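Local coordinates for RIM-binding protein, isoform F (Drosophila melanogaster, PDB 6Q9M) that probably couples synaptic vesicle recruitment to release sites at the presynaptic active zone and carries a central array of fibronectin type III domains, at residues 43-48 against 74-79. Numbering follows the deposited sequence.
Sequences HVYVDG and RISVRS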
# COMPACT_ATOMS: atom_id res chain seq x y z
N HIS A 43 -14.97 -8.38 -12.62
CA HIS A 43 -13.99 -7.84 -13.55
C HIS A 43 -12.71 -8.65 -13.39
O HIS A 43 -12.15 -8.72 -12.29
CB HIS A 43 -13.70 -6.37 -13.27
CG HIS A 43 -14.72 -5.43 -13.83
ND1 HIS A 43 -15.80 -5.85 -14.56
CD2 HIS A 43 -14.81 -4.08 -13.76
CE1 HIS A 43 -16.52 -4.80 -14.93
NE2 HIS A 43 -15.94 -3.71 -14.45
N VAL A 44 -12.26 -9.28 -14.48
CA VAL A 44 -11.04 -10.08 -14.46
C VAL A 44 -9.92 -9.26 -15.08
O VAL A 44 -10.06 -8.76 -16.21
CB VAL A 44 -11.23 -11.40 -15.20
CG1 VAL A 44 -10.00 -12.27 -15.02
CG2 VAL A 44 -12.47 -12.10 -14.67
N TYR A 45 -8.83 -9.10 -14.34
CA TYR A 45 -7.67 -8.34 -14.79
C TYR A 45 -6.46 -9.25 -14.95
O TYR A 45 -6.29 -10.22 -14.21
CB TYR A 45 -7.32 -7.23 -13.81
CG TYR A 45 -8.37 -6.16 -13.70
CD1 TYR A 45 -9.52 -6.37 -12.94
CD2 TYR A 45 -8.23 -4.95 -14.36
CE1 TYR A 45 -10.48 -5.40 -12.84
CE2 TYR A 45 -9.20 -3.98 -14.26
CZ TYR A 45 -10.32 -4.21 -13.49
OH TYR A 45 -11.30 -3.25 -13.38
N VAL A 46 -5.60 -8.90 -15.90
CA VAL A 46 -4.30 -9.53 -16.07
C VAL A 46 -3.27 -8.41 -16.17
O VAL A 46 -3.38 -7.55 -17.05
CB VAL A 46 -4.26 -10.45 -17.31
CG1 VAL A 46 -2.87 -11.01 -17.52
CG2 VAL A 46 -5.25 -11.59 -17.15
N ASP A 47 -2.30 -8.42 -15.27
CA ASP A 47 -1.33 -7.33 -15.12
C ASP A 47 -2.00 -5.97 -15.21
O ASP A 47 -1.54 -5.07 -15.91
CB ASP A 47 -0.19 -7.45 -16.14
CG ASP A 47 0.33 -8.87 -16.27
OD1 ASP A 47 0.29 -9.62 -15.27
OD2 ASP A 47 0.77 -9.25 -17.38
N GLY A 48 -3.12 -5.82 -14.51
CA GLY A 48 -3.80 -4.55 -14.45
C GLY A 48 -4.75 -4.24 -15.59
O GLY A 48 -5.47 -3.24 -15.50
N ARG A 74 0.16 -11.51 -13.14
CA ARG A 74 -0.69 -11.34 -11.97
C ARG A 74 -2.13 -11.29 -12.45
O ARG A 74 -2.49 -10.42 -13.26
CB ARG A 74 -0.36 -10.08 -11.19
CG ARG A 74 -1.31 -9.89 -10.01
CD ARG A 74 -1.06 -8.61 -9.23
NE ARG A 74 0.23 -8.64 -8.55
CZ ARG A 74 0.47 -9.29 -7.41
NH1 ARG A 74 -0.48 -9.99 -6.81
NH2 ARG A 74 1.67 -9.24 -6.87
N ILE A 75 -2.95 -12.22 -11.97
CA ILE A 75 -4.37 -12.24 -12.27
C ILE A 75 -5.16 -11.87 -11.04
O ILE A 75 -4.82 -12.29 -9.92
CB ILE A 75 -4.77 -13.61 -12.82
CG1 ILE A 75 -3.88 -13.87 -14.05
CG2 ILE A 75 -6.30 -13.64 -13.12
CD1 ILE A 75 -4.21 -15.08 -14.85
N SER A 76 -6.21 -11.09 -11.23
CA SER A 76 -6.98 -10.60 -10.11
C SER A 76 -8.43 -10.48 -10.54
O SER A 76 -8.71 -10.31 -11.73
CB SER A 76 -6.41 -9.27 -9.62
OG SER A 76 -6.79 -8.23 -10.52
N VAL A 77 -9.35 -10.57 -9.58
CA VAL A 77 -10.78 -10.45 -9.85
C VAL A 77 -11.40 -9.43 -8.90
O VAL A 77 -11.13 -9.45 -7.69
CB VAL A 77 -11.51 -11.81 -9.73
CG1 VAL A 77 -12.99 -11.66 -10.10
CG2 VAL A 77 -10.84 -12.88 -10.61
N ARG A 78 -12.23 -8.56 -9.45
CA ARG A 78 -12.86 -7.49 -8.69
C ARG A 78 -14.36 -7.65 -8.72
O ARG A 78 -14.95 -7.91 -9.78
CB ARG A 78 -12.49 -6.13 -9.27
CG ARG A 78 -11.03 -5.78 -9.15
CD ARG A 78 -10.81 -4.31 -9.41
NE ARG A 78 -9.53 -4.11 -10.07
CZ ARG A 78 -9.05 -2.94 -10.46
NH1 ARG A 78 -9.75 -1.83 -10.25
NH2 ARG A 78 -7.86 -2.89 -11.07
N SER A 79 -14.98 -7.48 -7.55
CA SER A 79 -16.42 -7.38 -7.44
C SER A 79 -16.85 -6.01 -7.93
O SER A 79 -16.24 -5.00 -7.60
CB SER A 79 -16.86 -7.56 -5.99
OG SER A 79 -16.73 -8.89 -5.55
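Tyr-45 and Arg-78 both carry CG anti to the carbonyl carbon, beside the backbone N (chi1 -65° in each). A bend at chi3 of Arg-78 (-146°) then lays its guanidinium flat over one face of the tyrosine ring. The planes are 16° apart. Arg-78 CZ sits 3.9 Å from the Tyr-45 ring centroid, a cation-pi stack offset toward the hydroxyl-bearing rim. Arg-78 NE is 3.2 Å from Tyr-45 CE1 and also makes a salt bridge to Asp-89. The same carboxylate oxygen is hydrogen-bonded to Ser-76 OG, which packs 3.5 Å from Tyr-45 CB. With an alanine at Tyr-45, the guanidinium would probably lose the aromatic surface against one face, though not its salt bridge to Asp-89, and a gap would open beside Ser-76.

The two strands are antiparallel neighbours at the centre of the four-stranded sheet of a fibronectin type III beta sandwich. His-43/Arg-78 and Tyr-45/Ser-76 are hydrogen-bonded pairs, with side chains on one face. Tyr-45 N to Ser-76 O is almost straight, at 2.9 Å. On the opposite face, Val-44, Val-46, Ile-75 and Val-77 form a buried apolar layer. Val-46 CG2 lies 4.1 Å from Ile-75 CG1, and strand 23-29 packs on Val-44 and Ile-75. Past the strand end, Asp-47 grips both backbone polar groups of Arg-74: Asp-47 N donates to Arg-74 O, and Asp-47 OD1 accepts from Arg-74 N at 2.9 Å. Asp-47 OD2 is hydrogen-bonded to His-73 ND1.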